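Local structure of mandelate racemase/muconate lactonizing protein (Paenibacillus sp., 3QPE) at residues H166-V171 with M205-N210; N228-E233 with N331-E336; V281-I286 with R307-C312; H311-A316 with E336-T341. The protein probably acts on sugar acids such as D-galacturonate, as a magnesium-dependent member of the mandelate racemase and muconate lactonizing group of the enolase superfamily. All coordinates share one frame; numbering follows the deposited sequence.

Contact 1: residues H166-V171 with M205-N210. With MG (magnesium ion), chain E; DGU (D-galacturonic acid), chain G.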
# COMPACT_ATOMS: atom_id res chain seq x y z
N HIS A 166 0.50 -12.23 -27.26
CA HIS A 166 0.00 -11.19 -26.38
C HIS A 166 1.18 -10.56 -25.66
O HIS A 166 2.13 -11.25 -25.29
CB HIS A 166 -0.98 -11.81 -25.37
CG HIS A 166 -1.95 -12.75 -26.00
ND1 HIS A 166 -2.98 -12.33 -26.82
CD2 HIS A 166 -2.05 -14.10 -25.95
CE1 HIS A 166 -3.67 -13.38 -27.24
NE2 HIS A 166 -3.12 -14.47 -26.73
N PHE A 167 1.09 -9.25 -25.43
CA PHE A 167 2.23 -8.47 -24.95
C PHE A 167 1.86 -7.49 -23.85
O PHE A 167 0.86 -6.78 -23.96
CB PHE A 167 2.86 -7.72 -26.14
CG PHE A 167 3.20 -8.61 -27.29
CD1 PHE A 167 2.24 -8.94 -28.24
CD2 PHE A 167 4.48 -9.16 -27.40
CE1 PHE A 167 2.55 -9.79 -29.29
CE2 PHE A 167 4.79 -10.01 -28.45
CZ PHE A 167 3.82 -10.32 -29.40
N LYS A 168 2.68 -7.42 -22.81
CA LYS A 168 2.50 -6.40 -21.79
C LYS A 168 3.59 -5.35 -21.88
O LYS A 168 4.78 -5.65 -21.81
CB LYS A 168 2.45 -7.00 -20.38
CG LYS A 168 2.15 -5.96 -19.30
CD LYS A 168 1.72 -6.61 -17.99
CE LYS A 168 2.89 -6.92 -17.08
NZ LYS A 168 2.37 -7.78 -15.94
N ILE A 169 3.17 -4.11 -22.04
CA ILE A 169 4.09 -3.03 -22.35
C ILE A 169 4.27 -2.10 -21.15
O ILE A 169 3.29 -1.60 -20.59
CB ILE A 169 3.50 -2.20 -23.51
CG1 ILE A 169 3.06 -3.12 -24.65
CG2 ILE A 169 4.47 -1.13 -23.94
CD1 ILE A 169 2.51 -2.37 -25.85
N LYS A 170 5.51 -1.87 -20.74
CA LYS A 170 5.76 -0.90 -19.68
C LYS A 170 5.48 0.51 -20.18
O LYS A 170 5.98 0.89 -21.24
CB LYS A 170 7.21 -1.00 -19.22
CG LYS A 170 7.53 -2.33 -18.56
CD LYS A 170 6.80 -2.45 -17.21
CE LYS A 170 7.28 -3.68 -16.41
NZ LYS A 170 6.16 -4.65 -16.19
N VAL A 171 4.67 1.27 -19.45
CA VAL A 171 4.43 2.68 -19.74
C VAL A 171 4.75 3.48 -18.49
O VAL A 171 5.18 2.91 -17.48
CB VAL A 171 2.99 2.91 -20.18
CG1 VAL A 171 2.70 2.11 -21.44
CG2 VAL A 171 2.00 2.48 -19.06
N MET A 205 -1.49 -5.37 -23.06
CA MET A 205 -1.69 -4.91 -21.70
C MET A 205 -0.66 -3.82 -21.43
O MET A 205 0.45 -3.87 -21.95
CB MET A 205 -1.60 -6.09 -20.73
CG MET A 205 -2.64 -7.16 -21.08
SD MET A 205 -2.24 -8.88 -20.75
CE MET A 205 -1.26 -9.26 -22.21
N ILE A 206 -1.02 -2.83 -20.64
CA ILE A 206 -0.06 -1.81 -20.27
C ILE A 206 0.13 -1.74 -18.77
O ILE A 206 -0.82 -1.97 -18.01
CB ILE A 206 -0.41 -0.43 -20.86
CG1 ILE A 206 -1.81 -0.00 -20.40
CG2 ILE A 206 -0.35 -0.49 -22.38
CD1 ILE A 206 -2.23 1.39 -20.92
N ASP A 207 1.36 -1.45 -18.35
CA ASP A 207 1.70 -1.52 -16.93
C ASP A 207 2.50 -0.28 -16.57
O ASP A 207 3.62 -0.09 -17.03
CB ASP A 207 2.46 -2.82 -16.61
CG ASP A 207 2.91 -2.91 -15.16
OD1 ASP A 207 2.68 -1.96 -14.39
OD2 ASP A 207 3.54 -3.94 -14.81
N ALA A 208 1.90 0.57 -15.75
CA ALA A 208 2.49 1.88 -15.47
C ALA A 208 3.44 1.87 -14.29
O ALA A 208 4.15 2.84 -14.05
CB ALA A 208 1.38 2.93 -15.26
N ASN A 209 3.47 0.77 -13.55
CA ASN A 209 4.23 0.73 -12.30
C ASN A 209 3.99 1.99 -11.47
O ASN A 209 4.93 2.59 -10.93
CB ASN A 209 5.72 0.47 -12.53
CG ASN A 209 5.99 -0.93 -13.03
OD1 ASN A 209 6.19 -1.14 -14.23
ND2 ASN A 209 5.97 -1.91 -12.12
N ASN A 210 2.72 2.38 -11.41
CA ASN A 210 2.25 3.42 -10.51
C ASN A 210 2.71 4.81 -10.90
O ASN A 210 2.56 5.77 -10.14
CB ASN A 210 2.64 3.10 -9.07
CG ASN A 210 1.80 1.97 -8.48
OD1 ASN A 210 0.70 1.70 -8.95
ND2 ASN A 210 2.32 1.30 -7.47
MG MG E . 3.25 -4.99 -12.89
O1 DGU G . 10.53 -6.59 -9.75
O2 DGU G . 10.45 -4.15 -11.16
O5 DGU G . 5.58 -4.83 -12.45
O6B DGU G . 4.13 -6.81 -13.77
C1 DGU G . 9.65 -6.36 -10.59
C2 DGU G . 9.84 -5.32 -11.72
C3 DGU G . 8.51 -4.93 -12.40
C4 DGU G . 7.62 -6.13 -12.79
C5 DGU G . 6.23 -5.74 -13.34
C6 DGU G . 5.37 -6.98 -13.68
O3 DGU G . 8.79 -4.17 -13.58
O4 DGU G . 7.40 -6.95 -11.64
O6A DGU G . 5.99 -8.05 -13.86
O HOH W 1 6.57 0.85 -16.19
O HOH W 2 3.02 -3.04 -11.92

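Contact 2: residues N228-E233 with N331-E336. With MG (magnesium ion), chain E; DGU (D-galacturonic acid), chain G.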
# COMPACT_ATOMS: atom_id res chain seq x y z
N ASN A 228 -6.19 -2.82 -29.02
CA ASN A 228 -6.84 -3.92 -28.30
C ASN A 228 -6.34 -4.00 -26.86
O ASN A 228 -5.63 -4.95 -26.49
CB ASN A 228 -6.61 -5.26 -29.03
CG ASN A 228 -7.46 -6.39 -28.46
OD1 ASN A 228 -8.49 -6.16 -27.83
ND2 ASN A 228 -7.04 -7.64 -28.70
N LEU A 229 -6.70 -3.00 -26.06
CA LEU A 229 -6.25 -2.93 -24.67
C LEU A 229 -7.07 -3.89 -23.85
O LEU A 229 -8.29 -3.73 -23.73
CB LEU A 229 -6.42 -1.52 -24.13
CG LEU A 229 -5.16 -0.77 -23.73
CD1 LEU A 229 -4.06 -0.87 -24.80
CD2 LEU A 229 -5.50 0.68 -23.45
N TYR A 230 -6.40 -4.90 -23.30
CA TYR A 230 -7.06 -5.94 -22.53
C TYR A 230 -7.11 -5.56 -21.05
O TYR A 230 -8.17 -5.66 -20.41
CB TYR A 230 -6.34 -7.28 -22.72
CG TYR A 230 -7.04 -8.43 -22.03
CD1 TYR A 230 -8.22 -8.94 -22.53
CD2 TYR A 230 -6.50 -9.00 -20.88
CE1 TYR A 230 -8.88 -9.98 -21.90
CE2 TYR A 230 -7.15 -10.06 -20.25
CZ TYR A 230 -8.33 -10.54 -20.77
OH TYR A 230 -9.00 -11.58 -20.16
N TRP A 231 -5.98 -5.11 -20.52
CA TRP A 231 -5.98 -4.57 -19.16
C TRP A 231 -4.99 -3.44 -18.88
O TRP A 231 -3.98 -3.26 -19.56
CB TRP A 231 -5.92 -5.68 -18.09
CG TRP A 231 -4.56 -6.25 -17.72
CD1 TRP A 231 -3.39 -5.57 -17.51
CD2 TRP A 231 -4.26 -7.64 -17.49
NE1 TRP A 231 -2.39 -6.45 -17.17
CE2 TRP A 231 -2.89 -7.72 -17.15
CE3 TRP A 231 -5.02 -8.81 -17.53
CZ2 TRP A 231 -2.27 -8.94 -16.86
CZ3 TRP A 231 -4.40 -10.01 -17.24
CH2 TRP A 231 -3.04 -10.07 -16.91
N LEU A 232 -5.34 -2.66 -17.86
CA LEU A 232 -4.51 -1.59 -17.34
C LEU A 232 -4.02 -1.99 -15.97
O LEU A 232 -4.82 -2.16 -15.05
CB LEU A 232 -5.32 -0.29 -17.25
CG LEU A 232 -4.64 0.90 -16.57
CD1 LEU A 232 -3.39 1.41 -17.34
CD2 LEU A 232 -5.66 2.03 -16.37
N GLU A 233 -2.70 -2.11 -15.82
CA GLU A 233 -2.07 -2.63 -14.61
C GLU A 233 -1.31 -1.54 -13.85
O GLU A 233 -0.48 -0.84 -14.41
CB GLU A 233 -1.12 -3.78 -14.99
CG GLU A 233 -0.14 -4.20 -13.91
CD GLU A 233 0.54 -5.52 -14.22
OE1 GLU A 233 0.14 -6.22 -15.17
OE2 GLU A 233 1.47 -5.87 -13.49
N ASN A 331 -11.08 -18.71 -13.18
CA ASN A 331 -10.81 -17.49 -13.93
C ASN A 331 -9.33 -17.15 -14.03
O ASN A 331 -8.94 -16.01 -13.83
CB ASN A 331 -11.58 -16.29 -13.37
CG ASN A 331 -13.08 -16.52 -13.33
OD1 ASN A 331 -13.63 -17.21 -14.19
ND2 ASN A 331 -13.74 -15.93 -12.33
N PHE A 332 -8.50 -18.17 -14.30
CA PHE A 332 -7.08 -17.95 -14.54
C PHE A 332 -6.88 -17.18 -15.84
O PHE A 332 -7.39 -17.57 -16.88
CB PHE A 332 -6.32 -19.29 -14.59
CG PHE A 332 -4.82 -19.12 -14.58
CD1 PHE A 332 -4.13 -18.92 -15.75
CD2 PHE A 332 -4.12 -19.17 -13.38
CE1 PHE A 332 -2.75 -18.74 -15.74
CE2 PHE A 332 -2.74 -18.99 -13.36
CZ PHE A 332 -2.06 -18.80 -14.54
N GLU A 333 -6.13 -16.08 -15.79
CA GLU A 333 -5.94 -15.24 -16.97
C GLU A 333 -4.75 -15.66 -17.86
O GLU A 333 -4.95 -16.16 -18.97
CB GLU A 333 -5.79 -13.77 -16.57
CG GLU A 333 -7.08 -13.10 -16.10
CD GLU A 333 -8.08 -12.89 -17.23
OE1 GLU A 333 -7.70 -12.28 -18.25
OE2 GLU A 333 -9.23 -13.36 -17.11
N PHE A 334 -3.54 -15.43 -17.38
CA PHE A 334 -2.33 -15.67 -18.17
C PHE A 334 -1.18 -16.15 -17.34
O PHE A 334 -1.05 -15.78 -16.18
CB PHE A 334 -1.84 -14.36 -18.78
CG PHE A 334 -2.63 -13.87 -19.93
CD1 PHE A 334 -2.52 -14.48 -21.17
CD2 PHE A 334 -3.46 -12.77 -19.80
CE1 PHE A 334 -3.23 -14.02 -22.25
CE2 PHE A 334 -4.17 -12.29 -20.87
CZ PHE A 334 -4.06 -12.92 -22.10
N VAL A 335 -0.29 -16.92 -17.97
CA VAL A 335 1.06 -17.09 -17.45
C VAL A 335 1.89 -15.88 -17.86
O VAL A 335 2.01 -15.57 -19.05
CB VAL A 335 1.71 -18.40 -17.98
CG1 VAL A 335 3.19 -18.42 -17.66
CG2 VAL A 335 1.02 -19.61 -17.38
N GLU A 336 2.44 -15.16 -16.89
CA GLU A 336 3.32 -14.04 -17.21
C GLU A 336 4.70 -14.58 -17.66
O GLU A 336 5.42 -15.18 -16.87
CB GLU A 336 3.48 -13.08 -16.02
CG GLU A 336 4.25 -11.81 -16.38
CD GLU A 336 4.29 -10.79 -15.26
OE1 GLU A 336 3.76 -11.07 -14.16
OE2 GLU A 336 4.83 -9.68 -15.48
MG MG E . 3.25 -4.99 -12.89
O1 DGU G . 10.53 -6.59 -9.75
O2 DGU G . 10.45 -4.15 -11.16
O5 DGU G . 5.58 -4.83 -12.45
O6B DGU G . 4.13 -6.81 -13.77
C1 DGU G . 9.65 -6.36 -10.59
C2 DGU G . 9.84 -5.32 -11.72
C3 DGU G . 8.51 -4.93 -12.40
C4 DGU G . 7.62 -6.13 -12.79
C5 DGU G . 6.23 -5.74 -13.34
C6 DGU G . 5.37 -6.98 -13.68
O3 DGU G . 8.79 -4.17 -13.58
O4 DGU G . 7.40 -6.95 -11.64
O6A DGU G . 5.99 -8.05 -13.86
O HOH W 3 1.84 -9.10 -13.12
O HOH W 2 3.02 -3.04 -11.92

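Contact 3: residues V281-I286 with R307-C312. With DGU (D-galacturonic acid), chain G.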
# COMPACT_ATOMS: atom_id res chain seq x y z
N VAL A 281 -8.69 -7.71 -12.05
CA VAL A 281 -7.65 -8.74 -12.08
C VAL A 281 -6.68 -8.58 -10.90
O VAL A 281 -6.13 -7.50 -10.69
CB VAL A 281 -6.90 -8.71 -13.44
CG1 VAL A 281 -5.84 -9.79 -13.50
CG2 VAL A 281 -7.88 -8.90 -14.58
N LEU A 282 -6.52 -9.64 -10.13
CA LEU A 282 -5.67 -9.65 -8.95
C LEU A 282 -4.34 -10.31 -9.25
O LEU A 282 -4.29 -11.40 -9.82
CB LEU A 282 -6.34 -10.42 -7.79
CG LEU A 282 -7.47 -9.71 -7.04
CD1 LEU A 282 -6.96 -8.37 -6.55
CD2 LEU A 282 -8.66 -9.55 -7.95
N GLN A 283 -3.25 -9.68 -8.82
CA GLN A 283 -1.92 -10.04 -9.31
C GLN A 283 -0.85 -10.36 -8.24
O GLN A 283 0.35 -10.11 -8.44
CB GLN A 283 -1.42 -8.93 -10.25
CG GLN A 283 -2.33 -8.72 -11.44
CD GLN A 283 -1.78 -7.71 -12.42
OE1 GLN A 283 -1.50 -6.57 -12.06
NE2 GLN A 283 -1.63 -8.13 -13.67
N TYR A 284 -1.27 -10.94 -7.11
CA TYR A 284 -0.33 -11.39 -6.10
C TYR A 284 0.70 -12.34 -6.71
O TYR A 284 0.38 -13.15 -7.58
CB TYR A 284 -1.05 -12.06 -4.93
CG TYR A 284 -2.07 -11.13 -4.31
CD1 TYR A 284 -1.69 -10.17 -3.38
CD2 TYR A 284 -3.40 -11.18 -4.70
CE1 TYR A 284 -2.61 -9.30 -2.83
CE2 TYR A 284 -4.34 -10.29 -4.15
CZ TYR A 284 -3.93 -9.36 -3.22
OH TYR A 284 -4.84 -8.48 -2.67
N ASP A 285 1.93 -12.23 -6.24
CA ASP A 285 3.07 -12.95 -6.82
C ASP A 285 2.97 -14.48 -6.66
O ASP A 285 2.38 -14.99 -5.70
CB ASP A 285 4.35 -12.39 -6.20
CG ASP A 285 5.61 -13.06 -6.73
OD1 ASP A 285 6.15 -12.59 -7.77
OD2 ASP A 285 6.07 -14.00 -6.08
N ILE A 286 3.52 -15.22 -7.62
CA ILE A 286 3.38 -16.68 -7.65
C ILE A 286 4.27 -17.39 -6.61
O ILE A 286 4.04 -18.55 -6.27
CB ILE A 286 3.63 -17.21 -9.09
CG1 ILE A 286 3.31 -18.70 -9.22
CG2 ILE A 286 5.04 -16.86 -9.55
CD1 ILE A 286 1.89 -19.06 -8.83
N ARG A 307 -10.88 -12.21 -11.52
CA ARG A 307 -9.86 -12.88 -12.33
C ARG A 307 -8.52 -12.97 -11.62
O ARG A 307 -8.13 -12.06 -10.88
CB ARG A 307 -9.69 -12.13 -13.66
CG ARG A 307 -10.98 -11.98 -14.45
CD ARG A 307 -10.86 -10.88 -15.50
NE ARG A 307 -12.13 -10.64 -16.17
CZ ARG A 307 -12.48 -11.21 -17.30
NH1 ARG A 307 -11.64 -12.07 -17.89
NH2 ARG A 307 -13.66 -10.94 -17.85
N SER A 308 -7.79 -14.05 -11.88
CA SER A 308 -6.51 -14.32 -11.25
C SER A 308 -5.41 -14.21 -12.32
O SER A 308 -5.48 -14.85 -13.37
CB SER A 308 -6.51 -15.71 -10.64
OG SER A 308 -7.45 -15.83 -9.58
N ALA A 309 -4.41 -13.38 -12.07
CA ALA A 309 -3.24 -13.31 -12.93
C ALA A 309 -2.00 -13.17 -12.07
O ALA A 309 -1.51 -12.06 -11.86
CB ALA A 309 -3.35 -12.10 -13.93
N PRO A 310 -1.49 -14.29 -11.54
CA PRO A 310 -0.35 -14.20 -10.62
C PRO A 310 0.85 -13.49 -11.24
O PRO A 310 1.24 -13.83 -12.35
CB PRO A 310 -0.00 -15.66 -10.35
CG PRO A 310 -1.30 -16.41 -10.55
CD PRO A 310 -1.93 -15.68 -11.75
N HIS A 311 1.43 -12.54 -10.51
CA HIS A 311 2.63 -11.82 -10.93
C HIS A 311 3.80 -12.78 -10.92
O HIS A 311 3.95 -13.59 -9.99
CB HIS A 311 2.91 -10.66 -9.97
CG HIS A 311 4.26 -10.04 -10.16
ND1 HIS A 311 5.42 -10.59 -9.64
CD2 HIS A 311 4.64 -8.89 -10.78
CE1 HIS A 311 6.45 -9.81 -9.95
NE2 HIS A 311 6.00 -8.79 -10.64
N CYS A 312 4.63 -12.72 -11.96
CA CYS A 312 5.86 -13.49 -11.97
C CYS A 312 6.89 -12.69 -12.76
O CYS A 312 6.76 -12.51 -13.96
CB CYS A 312 5.65 -14.85 -12.61
SG CYS A 312 7.15 -15.86 -12.67
O1 DGU G . 10.53 -6.59 -9.75
O2 DGU G . 10.45 -4.15 -11.16
O5 DGU G . 5.58 -4.83 -12.45
O6B DGU G . 4.13 -6.81 -13.77
C1 DGU G . 9.65 -6.36 -10.59
C2 DGU G . 9.84 -5.32 -11.72
C3 DGU G . 8.51 -4.93 -12.40
C4 DGU G . 7.62 -6.13 -12.79
C5 DGU G . 6.23 -5.74 -13.34
C6 DGU G . 5.37 -6.98 -13.68
O3 DGU G . 8.79 -4.17 -13.58
O4 DGU G . 7.40 -6.95 -11.64
O6A DGU G . 5.99 -8.05 -13.86

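Contact 4: residues H311-A316 with E336-T341. With DGU (D-galacturonic acid), chain G.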
# COMPACT_ATOMS: atom_id res chain seq x y z
N HIS A 311 1.43 -12.54 -10.51
CA HIS A 311 2.63 -11.82 -10.93
C HIS A 311 3.80 -12.78 -10.92
O HIS A 311 3.95 -13.59 -9.99
CB HIS A 311 2.91 -10.66 -9.97
CG HIS A 311 4.26 -10.04 -10.16
ND1 HIS A 311 5.42 -10.59 -9.64
CD2 HIS A 311 4.64 -8.89 -10.78
CE1 HIS A 311 6.45 -9.81 -9.95
NE2 HIS A 311 6.00 -8.79 -10.64
N CYS A 312 4.63 -12.72 -11.96
CA CYS A 312 5.86 -13.49 -11.97
C CYS A 312 6.89 -12.69 -12.76
O CYS A 312 6.76 -12.51 -13.96
CB CYS A 312 5.65 -14.85 -12.61
SG CYS A 312 7.15 -15.86 -12.67
N TYR A 313 7.89 -12.20 -12.06
CA TYR A 313 9.01 -11.52 -12.69
C TYR A 313 10.14 -11.54 -11.68
O TYR A 313 9.93 -11.25 -10.51
CB TYR A 313 8.65 -10.07 -13.10
CG TYR A 313 9.68 -9.52 -14.05
CD1 TYR A 313 9.61 -9.80 -15.41
CD2 TYR A 313 10.75 -8.77 -13.59
CE1 TYR A 313 10.59 -9.32 -16.30
CE2 TYR A 313 11.72 -8.28 -14.47
CZ TYR A 313 11.63 -8.56 -15.82
OH TYR A 313 12.59 -8.09 -16.71
N GLY A 314 11.33 -11.92 -12.14
CA GLY A 314 12.48 -11.96 -11.26
C GLY A 314 12.75 -13.38 -10.76
O GLY A 314 13.72 -13.61 -10.04
N ASN A 315 11.89 -14.31 -11.15
CA ASN A 315 12.02 -15.70 -10.74
C ASN A 315 11.44 -16.61 -11.81
O ASN A 315 10.23 -16.78 -11.92
CB ASN A 315 11.32 -15.94 -9.39
CG ASN A 315 11.62 -17.30 -8.81
OD1 ASN A 315 11.75 -18.27 -9.55
ND2 ASN A 315 11.74 -17.38 -7.48
N ALA A 316 12.33 -17.21 -12.60
CA ALA A 316 11.92 -18.05 -13.72
C ALA A 316 11.01 -19.21 -13.31
O ALA A 316 10.13 -19.62 -14.07
CB ALA A 316 13.16 -18.59 -14.42
N GLU A 336 2.44 -15.16 -16.89
CA GLU A 336 3.32 -14.04 -17.21
C GLU A 336 4.70 -14.58 -17.66
O GLU A 336 5.42 -15.18 -16.87
CB GLU A 336 3.48 -13.08 -16.02
CG GLU A 336 4.25 -11.81 -16.38
CD GLU A 336 4.29 -10.79 -15.26
OE1 GLU A 336 3.76 -11.07 -14.16
OE2 GLU A 336 4.83 -9.68 -15.48
N TYR A 337 5.06 -14.38 -18.93
CA TYR A 337 6.23 -15.08 -19.49
C TYR A 337 7.47 -14.21 -19.76
O TYR A 337 7.39 -13.16 -20.40
CB TYR A 337 5.83 -15.88 -20.75
CG TYR A 337 6.93 -16.81 -21.21
CD1 TYR A 337 7.87 -16.39 -22.13
CD2 TYR A 337 7.03 -18.11 -20.70
CE1 TYR A 337 8.89 -17.24 -22.54
CE2 TYR A 337 8.05 -18.95 -21.11
CZ TYR A 337 8.97 -18.51 -22.03
OH TYR A 337 9.99 -19.34 -22.44
N ASP A 338 8.61 -14.66 -19.23
CA ASP A 338 9.92 -14.07 -19.48
C ASP A 338 10.78 -15.23 -19.98
O ASP A 338 10.77 -16.30 -19.38
CB ASP A 338 10.51 -13.55 -18.17
CG ASP A 338 11.52 -12.43 -18.36
OD1 ASP A 338 11.67 -11.90 -19.49
OD2 ASP A 338 12.15 -12.06 -17.34
N ASP A 339 11.51 -15.03 -21.06
CA ASP A 339 12.33 -16.09 -21.64
C ASP A 339 13.67 -16.16 -20.92
O ASP A 339 14.60 -15.39 -21.21
CB ASP A 339 12.57 -15.82 -23.14
CG ASP A 339 13.21 -17.01 -23.86
OD1 ASP A 339 13.73 -17.93 -23.19
OD2 ASP A 339 13.18 -17.03 -25.11
N ILE A 340 13.78 -17.09 -19.99
CA ILE A 340 14.99 -17.21 -19.18
C ILE A 340 15.60 -18.58 -19.31
O ILE A 340 14.89 -19.59 -19.39
CB ILE A 340 14.68 -16.96 -17.70
CG1 ILE A 340 14.08 -15.56 -17.54
CG2 ILE A 340 15.93 -17.11 -16.85
CD1 ILE A 340 13.38 -15.38 -16.22
N THR A 341 16.94 -18.62 -19.33
CA THR A 341 17.69 -19.87 -19.25
C THR A 341 18.47 -19.92 -17.95
O THR A 341 19.39 -19.13 -17.74
CB THR A 341 18.65 -20.04 -20.45
OG1 THR A 341 17.90 -19.93 -21.66
CG2 THR A 341 19.33 -21.41 -20.42
O1 DGU G . 10.53 -6.59 -9.75
O2 DGU G . 10.45 -4.15 -11.16
O5 DGU G . 5.58 -4.83 -12.45
O6B DGU G . 4.13 -6.81 -13.77
C1 DGU G . 9.65 -6.36 -10.59
C2 DGU G . 9.84 -5.32 -11.72
C3 DGU G . 8.51 -4.93 -12.40
C4 DGU G . 7.62 -6.13 -12.79
C5 DGU G . 6.23 -5.74 -13.34
C6 DGU G . 5.37 -6.98 -13.68
O3 DGU G . 8.79 -4.17 -13.58
O4 DGU G . 7.40 -6.95 -11.64
O6A DGU G . 5.99 -8.05 -13.86
O HOH W 4 7.79 -13.83 -16.01
O HOH W 5 12.13 -8.96 -19.32
O HOH W 6 11.84 -12.86 -14.73

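Contact 1: residues H166-V171 with M205-N210
Asp207 and Lys170 meet at the mouth of a TIM-type barrel, at the C-terminal ends of the parallel strands 167-170 and 204-207. Asp207 OD2 binds the magnesium ion at 2.2 Å and takes a salt bridge from Lys170 NZ at 3.0 Å, the ammonium coming from above the carboxylate plane. Glu233, Glu263, a water, and O5 and O6B of the galacturonate share the same metal. OD1 of Asp207 accepts from Asn209 N, closing an Asx turn that, with the metal bond, helps to fix the rotation of the carboxylate, while Asn209 ND2 gives a hydrogen bond to the ligand O5 at 3.0 Å. The side chain of Lys168, on the same face of the sheet, starts with CG anti to the backbone N (chi1 -176°), passes CB of Asp207 and bends at chi3, which lets NZ give a hydrogen bond to the carboxylate oxygen O6B of the ligand at 3.0 Å; Tyr131, Glu233 and Glu336 also hold this ammonium.

Behind this shell lies the crossover strand 167-170, helix 180-198, strand 204-207. Its parallel pairing rests on four backbone bonds: Met205 N to Phe167 O, Ile169 N to Met205 O, Asp207 N to Ile169 O and Val171 N to Asp207 O. On the other face Ile169 and Ile206 pack on helix 180-198. Past the end of the strands, Val171 CG2 rests on Ala208 CB at 3.9 Å.

Contact 2: residues N228-E233 with N331-E336
The Tyr230 ring receives the edge of Phe334 toward its face, an offset edge-to-face pair with centroids 5.8 Å apart and planes at 83°. At the edge of the tyrosine, near its plane, lies Glu333 OE1. The Phe334 ring has Trp231 CZ3 at its own edge, in plane, 3.9 Å from Phe334 CD2, with the indole turned obliquely. Trp231 CZ3 also reaches CB of Glu333. Tyr230, Trp231 and Phe334 thus form an aromatic cluster.

Tyr230 OH donates to Glu333 OE1 in a very short hydrogen bond, modelled at 2.4 Å, a length below the usual and doubtful in its exact value, with ring and carboxylate nearly coplanar. Glu333 bends at chi2 (-70°) to bring its carboxylate to the hydroxyl; its other oxygen, OE2, has a salt bridge from Arg307.

Next to the cluster, Trp231 NE1 donates to the anti lone pair of Glu233 OE1 at 3.2 Å, helping to orient a metal ligand: OE2 of the same carboxylate binds the magnesium ion at 2.1 Å. A water lies between Glu233 OE2 and Glu336 OE1, nearer the latter, on the active-site side.

Within the TIM-type barrel, Tyr230 and Trp231 of strand 229-233 meet Glu333 and Phe334 just before strand 335-337. Strand 229-233 lies between strands 204-207 and 258-261, and strand 335-337 pairs with strand 126-135; the contact spans the barrel interior, where Met205 packs on Trp231 and Phe334.

Contact 3: residues V281-I286 with R307-C312
A beta-alpha-beta crossover of the TIM-type barrel, strand 281-282, helix 291-303 and strand 307-308, brings His311 and Asp285 together just past the strand ends, beside the bound galacturonate. Asp285 OD1 accepts from His311 ND1 at 2.8 Å with its anti lone pair, the oxygen lying in the imidazole plane. Asp285 OD2 is held by the backbone N of Ile287 and Trp288, so both carboxylate oxygens are engaged. From the far edge of the ring NE2 makes a nearly straight hydrogen bond (177°) to the ligand O4, modelled at 2.5 Å. With CG anti to the backbone N (chi1 168°), the ring of His311 reaches across to Asp285. A leucine in place of His311 would probably leave Asp285 OD1 and the ligand O4 without their nitrogen partners.

The short parallel pairing is made by Leu282 N to Arg307 O and Ala309 N to Leu282 O. Farther on, His311 N donates to Tyr284 O from above its carbonyl plane, and Ile286 N to His311 O at 2.9 Å. Ile286 CG2 packs on Cys312 CB. In the barrel interior, beside Trp231, Val281 CG1 is pressed to 3.4 Å from Ala309 CB, tighter than usual van der Waals contact.

Contact 4: residues H311-A316 with E336-T341
The irregular loop 311-316, which follows strand 307-308 of the TIM-type barrel, runs beside strand 335-337, with Cys312 CA and Glu336 CA 5.8 Å apart. Cys312 N donates an almost straight hydrogen bond (173°) to Glu336 OE1 at 2.9 Å, meeting the carboxylate from above its plane. Glu336 has its CG anti to the backbone N (chi1 -173°) and its chain extended, which carries the carboxylate past Cys312 O to the ligand. Glu336 OE2 lies 2.6 Å from the galacturonate O6A. Thr133 and Lys168 also hold OE2. An alanine in place of Glu336 would probably leave Cys312 N without its acceptor and Lys168 without one of its charged mates. The two backbones are further tied by a water that donates to Cys312 O and Glu336 O.

Tyr313 lines the same pocket: its CB stands 3.4 Å from O6A of the galacturonate, and its ring meets that of Tyr136. Across the contact, Asp338 OD2 lies 3.3 Å from Tyr313 CE1, with carboxylate and ring planes 24° apart, and its strongest partner is Arg26 of strand 14-30. One water joins Tyr313 OH to Asp338 OD1. Another accepts from Gly314 N and donates to Asp338 OD2; the glycine has a positive phi, at which a CB would jam against the preceding carbonyl.

Beyond the pocket, where helix 316-325 begins behind its N-cap Asn315, the contact turns apolar: Ile340 CD1 touches Ala316 CB at 3.7 Å.

Contacts 1, 2 and 3 belong to one TIM-type barrel sheet, and contact 4 continues from it toward the antiparallel sheet that includes strand 340-342. Along the chain contact 1 closes before contact 2 opens, contact 3 is nested within the span of contact 2, and contact 4 alternates with contact 2 while sharing Glu336. Centres of contacts 2 and 3 lie about 9 Å apart, those of contacts 2 and 4 about 16 Å. Strands 204-207 and 229-233, neighbours in the sheet, join contacts 1 and 2, and contacts 3 and 4 share His311 and Cys312. All four touch the galacturonate, so residues distant in sequence surround one magnesium-bound ligand.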